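Local coordinates for alginate biosynthesis protein AlgX (PDB 4KNC) that takes part in the O-acetylation of the exopolysaccharide alginate and protects the polymer from degradation as it crosses the periplasm, at residues D318-S322 and Y355-V359; R54-S60 and T300-A305; N16-A21 and L202-Y207; Q42-L46 and A142-K146. All coordinates share one frame; numbering follows the deposited sequence.

Interaction 1: residues D318-S322 and Y355-V359; sequences DNGCS and YVADV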
loop_
_atom_site.group_PDB
_atom_site.type_symbol
_atom_site.label_atom_id
_atom_site.label_comp_id
_atom_site.label_asym_id
_atom_site.label_seq_id
_atom_site.Cartn_x
_atom_site.Cartn_y
_atom_site.Cartn_z
ATOM N N ASP A 318 -13.816 -9.187 6.669
ATOM C CA ASP A 318 -14.918 -10.159 6.614
ATOM C C ASP A 318 -15.868 -9.974 5.435
ATOM O O ASP A 318 -17.069 -10.188 5.564
ATOM C CB ASP A 318 -15.729 -10.155 7.911
ATOM C CG ASP A 318 -14.972 -10.756 9.061
ATOM O OD1 ASP A 318 -14.002 -10.111 9.514
ATOM O OD2 ASP A 318 -15.338 -11.870 9.506
ATOM N N ASN A 319 -15.325 -9.583 4.292
ATOM C CA ASN A 319 -16.082 -9.545 3.043
ATOM C C ASN A 319 -17.336 -8.655 3.049
ATOM O O ASN A 319 -18.318 -8.959 2.374
ATOM C CB ASN A 319 -16.442 -10.968 2.591
ATOM C CG ASN A 319 -16.466 -11.105 1.078
ATOM O OD1 ASN A 319 -16.336 -10.108 0.350
ATOM N ND2 ASN A 319 -16.641 -12.331 0.594
ATOM N N GLY A 320 -17.291 -7.560 3.802
ATOM C CA GLY A 320 -18.400 -6.620 3.859
ATOM C C GLY A 320 -19.739 -7.245 4.210
ATOM O O GLY A 320 -19.943 -7.740 5.325
ATOM N N CYS A 321 -20.657 -7.228 3.247
ATOM C CA CYS A 321 -21.990 -7.794 3.459
ATOM C C CYS A 321 -22.167 -9.146 2.782
ATOM O O CYS A 321 -23.227 -9.761 2.887
ATOM C CB CYS A 321 -23.070 -6.832 2.957
ATOM S SG CYS A 321 -23.165 -5.284 3.870
ATOM N N SER A 322 -21.131 -9.591 2.078
ATOM C CA SER A 322 -21.192 -10.828 1.310
ATOM C C SER A 322 -21.470 -12.023 2.218
ATOM O O SER A 322 -20.890 -12.142 3.300
ATOM C CB SER A 322 -19.897 -11.031 0.518
ATOM O OG SER A 322 -20.012 -12.110 -0.391
ATOM N N TYR A 355 -22.737 -0.503 11.911
ATOM C CA TYR A 355 -23.268 -0.928 10.607
ATOM C C TYR A 355 -22.297 -0.724 9.437
ATOM O O TYR A 355 -21.365 0.077 9.531
ATOM C CB TYR A 355 -24.643 -0.298 10.322
ATOM C CG TYR A 355 -25.816 -1.199 10.693
ATOM C CD1 TYR A 355 -26.280 -1.275 12.004
ATOM C CD2 TYR A 355 -26.447 -1.983 9.731
ATOM C CE1 TYR A 355 -27.349 -2.101 12.342
ATOM C CE2 TYR A 355 -27.509 -2.812 10.060
ATOM C CZ TYR A 355 -27.958 -2.865 11.362
ATOM O OH TYR A 355 -29.016 -3.690 11.674
ATOM N N VAL A 356 -22.530 -1.453 8.341
ATOM C CA VAL A 356 -21.592 -1.476 7.215
ATOM C C VAL A 356 -22.276 -1.376 5.834
ATOM O O VAL A 356 -23.369 -1.910 5.623
ATOM C CB VAL A 356 -20.668 -2.728 7.310
ATOM C CG1 VAL A 356 -20.014 -3.067 5.974
ATOM C CG2 VAL A 356 -19.611 -2.519 8.391
ATOM N N ALA A 357 -21.630 -0.670 4.907
ATOM C CA ALA A 357 -22.129 -0.502 3.542
ATOM C C ALA A 357 -21.305 -1.280 2.509
ATOM O O ALA A 357 -20.072 -1.341 2.594
ATOM C CB ALA A 357 -22.156 0.975 3.173
ATOM N N ASP A 358 -22.008 -1.847 1.529
ATOM C CA ASP A 358 -21.426 -2.675 0.480
ATOM C C ASP A 358 -22.023 -2.250 -0.856
ATOM O O ASP A 358 -23.236 -2.308 -1.040
ATOM C CB ASP A 358 -21.752 -4.153 0.744
ATOM C CG ASP A 358 -20.853 -5.104 -0.036
ATOM O OD1 ASP A 358 -20.420 -4.747 -1.155
ATOM O OD2 ASP A 358 -20.577 -6.211 0.474
ATOM N N VAL A 359 -21.177 -1.843 -1.795
ATOM C CA VAL A 359 -21.652 -1.121 -2.979
ATOM C C VAL A 359 -20.952 -1.528 -4.280
ATOM O O VAL A 359 -19.732 -1.527 -4.353
ATOM C CB VAL A 359 -21.434 0.400 -2.792
ATOM C CG1 VAL A 359 -21.793 1.157 -4.055
ATOM C CG2 VAL A 359 -22.223 0.915 -1.602
#
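Asp358 reaches from its strand to the backbone of Cys321, whose N-H gives a fairly straight hydrogen bond to OD2 (Cys321 N to Asp358 OD2 3.0 Å, 161° at the hydrogen). The oxygen uses its anti lone pair, the one turned away from OD1. With CG of Asp358 anti to its own backbone N (chi1 -163°), the carboxylate is carried out from the strand to the turn. Cys321 lies alongside: its SG rests 3.6 Å from Asp358 CB and 3.8 Å from the Val356 carbonyl O, and CG1 of Val356 closes in at 4.4 Å from the same sulfur.

The loop is shaped by a type II' turn from Asn319 to Ser322, closed by Ser322 N to Asn319 O at 2.9 Å. Gly320, at a positive phi that favours glycine, runs past the Asp358 carboxylate. Asn319 is the C-prime residue of a Schellman motif that ends helix 307-316.

Farther out, Arg396 of strand 396-400 forms a salt bridge with Asp358 OD2 and also binds Asn319 OD1, tying turn and strand to one guanidinium group. Cys321 SG is in a disulfide with Cys434 on strand 428-435, so the connection into the carbohydrate-binding module is fastened covalently to one of its two antiparallel β-sheets.

Interaction 2: residues R54-S60 and T300-A305; sequences RTDFGTS and THYDMA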
loop_
_atom_site.group_PDB
_atom_site.type_symbol
_atom_site.label_atom_id
_atom_site.label_comp_id
_atom_site.label_asym_id
_atom_site.label_seq_id
_atom_site.Cartn_x
_atom_site.Cartn_y
_atom_site.Cartn_z
ATOM N N ARG A 54 14.892 13.059 4.889
ATOM C CA ARG A 54 14.036 13.395 6.013
ATOM C C ARG A 54 14.571 12.735 7.272
ATOM O O ARG A 54 15.290 11.728 7.194
ATOM C CB ARG A 54 12.603 12.942 5.748
ATOM C CG ARG A 54 12.397 11.426 5.777
ATOM C CD ARG A 54 10.950 11.125 6.119
ATOM N NE ARG A 54 10.073 11.185 4.963
ATOM C CZ ARG A 54 8.824 11.640 4.974
ATOM N NH1 ARG A 54 8.267 12.106 6.087
ATOM N NH2 ARG A 54 8.133 11.627 3.849
ATOM N N THR A 55 14.223 13.310 8.423
ATOM C CA THR A 55 14.550 12.723 9.726
ATOM C C THR A 55 13.309 12.339 10.505
ATOM O O THR A 55 13.409 11.772 11.584
ATOM C CB THR A 55 15.353 13.693 10.613
ATOM O OG1 THR A 55 14.611 14.910 10.772
ATOM C CG2 THR A 55 16.715 14.003 9.986
ATOM N N ASP A 56 12.131 12.648 9.972
ATOM C CA ASP A 56 10.882 12.363 10.682
ATOM C C ASP A 56 10.222 11.105 10.131
ATOM O O ASP A 56 10.094 10.965 8.927
ATOM C CB ASP A 56 9.927 13.552 10.554
ATOM C CG ASP A 56 9.538 13.826 9.113
ATOM O OD1 ASP A 56 10.419 14.241 8.326
ATOM O OD2 ASP A 56 8.360 13.600 8.760
ATOM N N PHE A 57 9.806 10.187 11.009
ATOM C CA PHE A 57 9.190 8.929 10.579
ATOM C C PHE A 57 8.002 8.574 11.475
ATOM O O PHE A 57 7.886 9.090 12.576
ATOM C CB PHE A 57 10.222 7.789 10.594
ATOM C CG PHE A 57 11.326 7.970 9.595
ATOM C CD1 PHE A 57 11.137 7.624 8.274
ATOM C CD2 PHE A 57 12.546 8.507 9.976
ATOM C CE1 PHE A 57 12.145 7.812 7.330
ATOM C CE2 PHE A 57 13.563 8.692 9.045
ATOM C CZ PHE A 57 13.362 8.338 7.716
ATOM N N GLY A 58 7.122 7.698 11.003
ATOM C CA GLY A 58 6.001 7.249 11.815
ATOM C C GLY A 58 4.675 7.933 11.523
ATOM O O GLY A 58 4.427 8.419 10.413
ATOM N N THR A 59 3.808 7.958 12.530
ATOM C CA THR A 59 2.484 8.528 12.385
ATOM C C THR A 59 1.959 8.979 13.749
ATOM O O THR A 59 2.648 8.853 14.756
ATOM C CB THR A 59 1.503 7.510 11.776
ATOM O OG1 THR A 59 0.222 8.133 11.598
ATOM C CG2 THR A 59 1.352 6.294 12.691
ATOM N N SER A 60 0.735 9.502 13.765
ATOM C CA SER A 60 0.092 9.975 14.993
ATOM C C SER A 60 -0.350 8.822 15.885
ATOM O O SER A 60 -0.378 7.668 15.446
ATOM C CB SER A 60 -1.140 10.797 14.638
ATOM O OG SER A 60 -2.137 9.964 14.082
ATOM N N THR A 300 8.071 5.565 3.214
ATOM C CA THR A 300 7.968 6.345 4.440
ATOM C C THR A 300 7.219 7.679 4.317
ATOM O O THR A 300 7.124 8.414 5.298
ATOM C CB THR A 300 9.382 6.609 5.020
ATOM O OG1 THR A 300 10.200 7.264 4.029
ATOM C CG2 THR A 300 10.043 5.287 5.421
ATOM N N HIS A 301 6.692 7.999 3.131
ATOM C CA HIS A 301 6.055 9.306 2.936
ATOM C C HIS A 301 4.533 9.274 3.044
ATOM O O HIS A 301 3.891 10.306 2.960
ATOM C CB HIS A 301 6.473 9.939 1.595
ATOM C CG HIS A 301 6.056 9.143 0.395
ATOM N ND1 HIS A 301 6.740 8.022 -0.032
ATOM C CD2 HIS A 301 5.014 9.298 -0.461
ATOM C CE1 HIS A 301 6.148 7.530 -1.107
ATOM N NE2 HIS A 301 5.103 8.290 -1.394
ATOM N N TYR A 302 3.952 8.094 3.202
ATOM C CA TYR A 302 2.505 8.007 3.261
ATOM C C TYR A 302 1.967 8.355 4.630
ATOM O O TYR A 302 2.632 8.147 5.650
ATOM C CB TYR A 302 2.028 6.616 2.867
ATOM C CG TYR A 302 2.404 6.262 1.468
ATOM C CD1 TYR A 302 1.833 6.926 0.382
ATOM C CD2 TYR A 302 3.324 5.257 1.222
ATOM C CE1 TYR A 302 2.200 6.606 -0.925
ATOM C CE2 TYR A 302 3.683 4.931 -0.052
ATOM C CZ TYR A 302 3.124 5.596 -1.129
ATOM O OH TYR A 302 3.514 5.229 -2.398
ATOM N N ASP A 303 0.747 8.875 4.642
ATOM C CA ASP A 303 0.056 9.184 5.887
ATOM C C ASP A 303 -0.618 7.914 6.361
ATOM O O ASP A 303 -1.646 7.519 5.811
ATOM C CB ASP A 303 -0.991 10.280 5.663
ATOM C CG ASP A 303 -1.926 10.454 6.856
ATOM O OD1 ASP A 303 -1.536 10.093 7.986
ATOM O OD2 ASP A 303 -3.052 10.958 6.664
ATOM N N MET A 304 -0.035 7.284 7.382
ATOM C CA MET A 304 -0.509 5.997 7.889
ATOM C C MET A 304 -1.745 6.111 8.769
ATOM O O MET A 304 -2.259 5.101 9.239
ATOM C CB MET A 304 0.602 5.275 8.671
ATOM C CG MET A 304 1.877 4.983 7.867
ATOM S SD MET A 304 2.911 3.711 8.664
ATOM C CE MET A 304 3.472 4.553 10.136
ATOM N N ALA A 305 -2.222 7.328 9.011
ATOM C CA ALA A 305 -3.391 7.491 9.866
ATOM C C ALA A 305 -4.695 7.773 9.115
ATOM O O ALA A 305 -5.735 7.901 9.744
ATOM C CB ALA A 305 -3.140 8.569 10.912
HETATM O O HOH W 1 10.136 9.591 2.504
HETATM O O HOH W 2 5.635 6.892 7.697
HETATM O O HOH W 3 2.303 8.473 8.476
HETATM O O HOH W 4 6.699 9.098 7.931
HETATM O O HOH W 5 0.536 9.959 9.388
#
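The guanidinium of Arg54 has the carbonyl O of Thr300 over the centre of one face, 3.6 Å above its plane, while the ring of Phe57 takes Thr300 at its edge, with Thr300 CB in the ring plane and 3.8 Å from Phe57 CE1. Thr300 thus meets two flat groups, one through its carbonyl and one through its side chain, in a loop-to-loop contact of the SGNH hydrolase-like domain, where the loop after strand 293-298 meets the one leading into helix 61-76. Arg54 crosses His301 at about a right angle, its NH2 lying 3.2 Å from His301 CA; the guanidinium and imidazole planes differ by 32°. A bend at chi3 (83°) turns the guanidinium over the Thr300 carbonyl, and NH1 makes a salt bridge to Asp56 OD2, though with poor hydrogen-bond geometry.

No direct hydrogen bond joins the two loops, and water does the bridging. One water accepts from Arg54 NE and also bonds Thr300 OG1. Another donates to the carbonyls of Gly58 and Tyr302 while accepting from Met304 N, so its three bonds span both backbones.

At the far end, Met304 CE packs 3.7 Å from Thr59 CG2, with Trp64 of helix 61-76 against both side chains. Ser60 is the N-cap of that helix, its OG bonded to Gly63 N. Asp303 forms an Asx turn with Ala305 N, which meets OD1 from above the carboxylate plane at 3.0 Å. A further water link from Thr59 OG1 to that oxygen is doubtful, but Ala305 CB sits 3.5 Å from Thr59 OG1.

Interaction 3: residues N16-A21 and L202-Y207; sequences NLCPAA and LCGNSY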
loop_
_atom_site.group_PDB
_atom_site.type_symbol
_atom_site.label_atom_id
_atom_site.label_comp_id
_atom_site.label_asym_id
_atom_site.label_seq_id
_atom_site.Cartn_x
_atom_site.Cartn_y
_atom_site.Cartn_z
ATOM N N ASN A 16 25.475 20.759 -11.122
ATOM C CA ASN A 16 24.984 20.579 -12.483
ATOM C C ASN A 16 23.531 21.032 -12.615
ATOM O O ASN A 16 23.092 21.448 -13.687
ATOM C CB ASN A 16 25.127 19.116 -12.909
ATOM C CG ASN A 16 24.828 18.901 -14.381
ATOM O OD1 ASN A 16 25.156 19.740 -15.223
ATOM N ND2 ASN A 16 24.199 17.774 -14.700
ATOM N N LEU A 17 22.792 20.941 -11.514
ATOM C CA LEU A 17 21.417 21.430 -11.454
ATOM C C LEU A 17 21.361 22.946 -11.548
ATOM O O LEU A 17 22.257 23.640 -11.068
ATOM C CB LEU A 17 20.761 21.022 -10.137
ATOM C CG LEU A 17 20.191 19.620 -10.038
ATOM C CD1 LEU A 17 19.800 19.355 -8.600
ATOM C CD2 LEU A 17 18.997 19.513 -10.955
ATOM N N CYS A 18 20.285 23.461 -12.131
ATOM C CA CYS A 18 20.100 24.906 -12.187
ATOM C C CYS A 18 19.708 25.425 -10.796
ATOM O O CYS A 18 19.096 24.697 -10.025
ATOM C CB CYS A 18 19.060 25.279 -13.254
ATOM S SG CYS A 18 17.364 24.764 -12.909
ATOM N N PRO A 19 20.077 26.676 -10.471
ATOM C CA PRO A 19 19.799 27.300 -9.168
ATOM C C PRO A 19 18.332 27.202 -8.727
ATOM O O PRO A 19 18.069 27.046 -7.535
ATOM C CB PRO A 19 20.149 28.773 -9.407
ATOM C CG PRO A 19 21.101 28.770 -10.542
ATOM C CD PRO A 19 20.737 27.613 -11.404
ATOM N N ALA A 20 17.399 27.292 -9.678
ATOM C CA ALA A 20 15.969 27.276 -9.367
ATOM C C ALA A 20 15.576 25.994 -8.652
ATOM O O ALA A 20 14.622 25.972 -7.870
ATOM C CB ALA A 20 15.148 27.427 -10.632
ATOM N N ALA A 21 16.327 24.930 -8.922
ATOM C CA ALA A 21 16.039 23.619 -8.361
ATOM C C ALA A 21 16.199 23.581 -6.851
ATOM O O ALA A 21 15.699 22.654 -6.200
ATOM C CB ALA A 21 16.924 22.565 -9.007
ATOM N N LEU A 202 12.821 20.936 -15.227
ATOM C CA LEU A 202 13.154 22.169 -14.507
ATOM C C LEU A 202 14.340 22.943 -15.071
ATOM O O LEU A 202 14.358 24.167 -15.031
ATOM C CB LEU A 202 13.502 21.858 -13.051
ATOM C CG LEU A 202 12.402 21.461 -12.070
ATOM C CD1 LEU A 202 13.003 21.235 -10.694
ATOM C CD2 LEU A 202 11.361 22.531 -12.007
ATOM N N CYS A 203 15.342 22.225 -15.559
ATOM C CA CYS A 203 16.663 22.807 -15.799
ATOM C C CYS A 203 17.179 22.531 -17.200
ATOM O O CYS A 203 18.213 23.065 -17.605
ATOM C CB CYS A 203 17.679 22.253 -14.782
ATOM S SG CYS A 203 17.377 22.714 -13.048
ATOM N N GLY A 204 16.479 21.675 -17.934
ATOM C CA GLY A 204 16.940 21.282 -19.256
ATOM C C GLY A 204 18.127 20.336 -19.175
ATOM O O GLY A 204 18.793 20.070 -20.178
ATOM N N ASN A 205 18.398 19.826 -17.975
ATOM C CA ASN A 205 19.459 18.844 -17.792
ATOM C C ASN A 205 19.168 17.557 -18.558
ATOM O O ASN A 205 18.037 17.301 -18.966
ATOM C CB ASN A 205 19.665 18.540 -16.303
ATOM C CG ASN A 205 20.268 19.706 -15.555
ATOM O OD1 ASN A 205 20.162 20.850 -15.992
ATOM N ND2 ASN A 205 20.916 19.427 -14.435
ATOM N N SER A 206 20.197 16.751 -18.760
ATOM C CA SER A 206 20.024 15.475 -19.432
ATOM C C SER A 206 20.838 14.428 -18.684
ATOM O O SER A 206 22.022 14.636 -18.429
ATOM C CB SER A 206 20.488 15.576 -20.883
ATOM O OG SER A 206 19.906 14.554 -21.669
ATOM N N TYR A 207 20.203 13.318 -18.313
ATOM C CA TYR A 207 20.897 12.259 -17.578
ATOM C C TYR A 207 20.821 10.915 -18.313
ATOM O O TYR A 207 19.868 10.636 -19.046
ATOM C CB TYR A 207 20.362 12.135 -16.140
ATOM C CG TYR A 207 20.600 13.353 -15.248
ATOM C CD1 TYR A 207 19.667 14.394 -15.184
ATOM C CD2 TYR A 207 21.748 13.457 -14.469
ATOM C CE1 TYR A 207 19.881 15.511 -14.369
ATOM C CE2 TYR A 207 21.968 14.562 -13.649
ATOM C CZ TYR A 207 21.033 15.584 -13.603
ATOM O OH TYR A 207 21.259 16.671 -12.789
#
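Asn16, the first modelled residue, receives a hydrogen bond on its backbone O from Asn205 ND2 at 3.1 Å, beginning a contact in which a disulfide fastens the N-terminal loop to the end of helix 194-203 in the SGNH hydrolase-like domain. The donor stands above the Asn16 carbonyl plane, 60° out of it, and so misses the lone pairs. Asn16 is poorly ordered throughout, so its contacts are less certain; its side chain slides past that of Asn205 in the opposite direction.

Leu17 follows, its side chain crossing those of Asn205 and Tyr207 at about a right angle, with CD2 4.2 Å from Cys203 SG. It also touches Ala199 of helix 194-203 and Gln40 of strand 38-40.

Cys18 makes the covalent link, with SG bonded to Cys203 SG and a chi3 of -67°. Its sulfur is tucked between its own backbone N and carbonyl carbon (chi1 67°), whereas that of Cys203 lies anti to its carbonyl carbon. The chain then enters a short 3-10 segment, in which Ala21 N bonds to Cys18 O. Ala21 CB closes against the disulfide, 4.1 Å from Cys203 SG, and approaches Leu202 CD1.

Gly204, at positive phi, leads segment 202-207 out of the helix toward Asn205. The amide of Asn205 is gripped twice: besides Asn16, ND2 donates to Tyr207 OH, which also bonds Gln40 OE1. The phenol oxygen lies almost in the amide plane, 3.2 Å from Asn205 ND2.

Interaction 4: residues Q42-L46 and A142-K146; sequences QDDWL and AYYFK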
loop_
_atom_site.group_PDB
_atom_site.type_symbol
_atom_site.label_atom_id
_atom_site.label_comp_id
_atom_site.label_asym_id
_atom_site.label_seq_id
_atom_site.Cartn_x
_atom_site.Cartn_y
_atom_site.Cartn_z
ATOM N N GLN A 42 26.940 12.917 -5.756
ATOM C CA GLN A 42 28.081 12.454 -6.535
ATOM C C GLN A 42 27.609 11.808 -7.831
ATOM O O GLN A 42 26.544 11.185 -7.865
ATOM C CB GLN A 42 28.934 11.486 -5.717
ATOM C CG GLN A 42 29.543 12.110 -4.479
ATOM C CD GLN A 42 30.460 11.150 -3.735
ATOM O OE1 GLN A 42 29.999 10.217 -3.079
ATOM N NE2 GLN A 42 31.767 11.372 -3.844
ATOM N N ASP A 43 28.394 11.970 -8.894
ATOM C CA ASP A 43 28.055 11.391 -10.186
ATOM C C ASP A 43 26.691 11.953 -10.615
ATOM O O ASP A 43 26.434 13.149 -10.458
ATOM C CB ASP A 43 28.068 9.856 -10.080
ATOM C CG ASP A 43 27.824 9.167 -11.405
ATOM O OD1 ASP A 43 28.754 9.107 -12.238
ATOM O OD2 ASP A 43 26.688 8.685 -11.603
ATOM N N ASP A 44 25.816 11.105 -11.136
ATOM C CA ASP A 44 24.479 11.527 -11.524
ATOM C C ASP A 44 23.456 11.241 -10.409
ATOM O O ASP A 44 22.248 11.166 -10.666
ATOM C CB ASP A 44 24.055 10.804 -12.803
ATOM C CG ASP A 44 24.689 11.389 -14.049
ATOM O OD1 ASP A 44 25.596 12.242 -13.924
ATOM O OD2 ASP A 44 24.271 10.988 -15.159
ATOM N N TRP A 45 23.933 11.060 -9.180
ATOM C CA TRP A 45 23.017 10.895 -8.051
ATOM C C TRP A 45 22.264 12.200 -7.764
ATOM O O TRP A 45 22.855 13.278 -7.696
ATOM C CB TRP A 45 23.746 10.364 -6.806
ATOM C CG TRP A 45 23.961 8.879 -6.886
ATOM C CD1 TRP A 45 24.954 8.227 -7.564
ATOM C CD2 TRP A 45 23.132 7.859 -6.315
ATOM N NE1 TRP A 45 24.804 6.869 -7.431
ATOM C CE2 TRP A 45 23.692 6.616 -6.669
ATOM C CE3 TRP A 45 21.977 7.877 -5.525
ATOM C CZ2 TRP A 45 23.133 5.400 -6.269
ATOM C CZ3 TRP A 45 21.425 6.669 -5.122
ATOM C CH2 TRP A 45 22.007 5.449 -5.492
ATOM N N LEU A 46 20.947 12.089 -7.653
ATOM C CA LEU A 46 20.123 13.175 -7.149
ATOM C C LEU A 46 19.411 12.686 -5.882
ATOM O O LEU A 46 19.093 11.500 -5.763
ATOM C CB LEU A 46 19.074 13.597 -8.187
ATOM C CG LEU A 46 19.504 14.126 -9.559
ATOM C CD1 LEU A 46 18.272 14.641 -10.328
ATOM C CD2 LEU A 46 20.566 15.226 -9.448
ATOM N N ALA A 142 24.469 -0.571 -6.251
ATOM C CA ALA A 142 23.752 0.337 -5.361
ATOM C C ALA A 142 22.325 -0.136 -5.080
ATOM O O ALA A 142 21.633 -0.622 -5.981
ATOM C CB ALA A 142 23.731 1.735 -5.966
ATOM N N TYR A 143 21.888 0.011 -3.832
ATOM C CA TYR A 143 20.535 -0.391 -3.428
ATOM C C TYR A 143 19.480 0.333 -4.292
ATOM O O TYR A 143 18.559 -0.298 -4.831
ATOM C CB TYR A 143 20.356 -0.075 -1.943
ATOM C CG TYR A 143 19.054 -0.489 -1.282
ATOM C CD1 TYR A 143 17.897 0.263 -1.450
ATOM C CD2 TYR A 143 19.004 -1.585 -0.412
ATOM C CE1 TYR A 143 16.711 -0.096 -0.830
ATOM C CE2 TYR A 143 17.826 -1.940 0.223
ATOM C CZ TYR A 143 16.674 -1.192 0.004
ATOM O OH TYR A 143 15.478 -1.530 0.617
ATOM N N TYR A 144 19.651 1.645 -4.452
ATOM C CA TYR A 144 18.712 2.490 -5.217
ATOM C C TYR A 144 19.215 2.919 -6.589
ATOM O O TYR A 144 20.420 3.054 -6.798
ATOM C CB TYR A 144 18.387 3.758 -4.426
ATOM C CG TYR A 144 17.254 3.584 -3.437
ATOM C CD1 TYR A 144 15.935 3.517 -3.879
ATOM C CD2 TYR A 144 17.499 3.487 -2.062
ATOM C CE1 TYR A 144 14.886 3.357 -2.992
ATOM C CE2 TYR A 144 16.449 3.328 -1.156
ATOM C CZ TYR A 144 15.144 3.259 -1.636
ATOM O OH TYR A 144 14.083 3.102 -0.779
ATOM N N PHE A 145 18.292 3.154 -7.524
ATOM C CA PHE A 145 18.654 3.834 -8.764
ATOM C C PHE A 145 19.191 5.232 -8.437
ATOM O O PHE A 145 18.792 5.845 -7.437
ATOM C CB PHE A 145 17.468 3.926 -9.740
ATOM C CG PHE A 145 17.124 2.617 -10.426
ATOM C CD1 PHE A 145 17.838 2.184 -11.542
ATOM C CD2 PHE A 145 16.085 1.819 -9.952
ATOM C CE1 PHE A 145 17.520 0.976 -12.172
ATOM C CE2 PHE A 145 15.757 0.621 -10.571
ATOM C CZ PHE A 145 16.477 0.200 -11.691
ATOM N N LYS A 146 20.097 5.715 -9.288
ATOM C CA LYS A 146 20.729 7.035 -9.166
ATOM C C LYS A 146 19.759 8.200 -9.097
ATOM O O LYS A 146 19.964 9.138 -8.327
ATOM C CB LYS A 146 21.675 7.282 -10.351
ATOM C CG LYS A 146 22.895 6.376 -10.357
ATOM C CD LYS A 146 23.775 6.648 -11.579
ATOM C CE LYS A 146 25.100 5.931 -11.471
ATOM N NZ LYS A 146 25.957 6.256 -12.641
#
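Lys146 lies across Trp45 and ends on Asp43. Its CA stands over the six-membered ring in a CH-π contact, 3.8 Å from the centroid and 9° off the normal, and its CG sits over the same face, 3.5 Å from Trp45 NE1. Extended beyond CG, the lysine chain runs on to a salt bridge of 2.7 Å between Lys146 NZ and Asp43 OD2, met on the syn side but 33° out of the carboxylate plane. Asp44 N donates to Asp43 OD2 from the opposite face, 56° above the plane, at a nominal 2.6 Å, Asp43 being poorly ordered and exposed.

Several backbone groups are satisfied as well. Leu46 N donates to Lys146 O at 3.2 Å, and Trp45 CA adds a C-H···O contact to that carbonyl. Trp45 N bonds to Gln42 O, closing a type II' turn. Lys146 N is taken by Gln210 OE1, Phe145 O by Arg89 and Asp44 O by His196.

Ala142 CB touches the indole edge, 3.7 Å from Trp45 CZ2, while Tyr144 O approaches Trp45 CH2 obliquely. Phe145 lies beside the probable active-site residues Asp148 and His150. Helix 89-93 packs on Trp45 through Arg89 and Asn93, helix 194-203 meets Leu46 and Lys146, and strand 210-220 contacts Phe145.

Overall arrangement
Interactions 2, 3 and 4 belong to the SGNH hydrolase-like domain, whereas interaction 1 lies where the chain enters the carbohydrate-binding module, its centre about 50 Å from that of interaction 3. Interactions 3 and 4 touch directly: Tyr207 CD2 is 3.6 Å from Asp44 OD2, and along the chain interaction 4 is nested within the loop closed by interaction 3. Interactions 2 and 4 come within about 7 Å at their nearest atoms. Of the probable Ser243-His150-Asp148 triad, the side chains of Asp148 and His150 are about 4 Å from that of Phe145, and that of Ser243 about 9 Å from that of His301. Helix 307-316 leads from interaction 2 toward interaction 1.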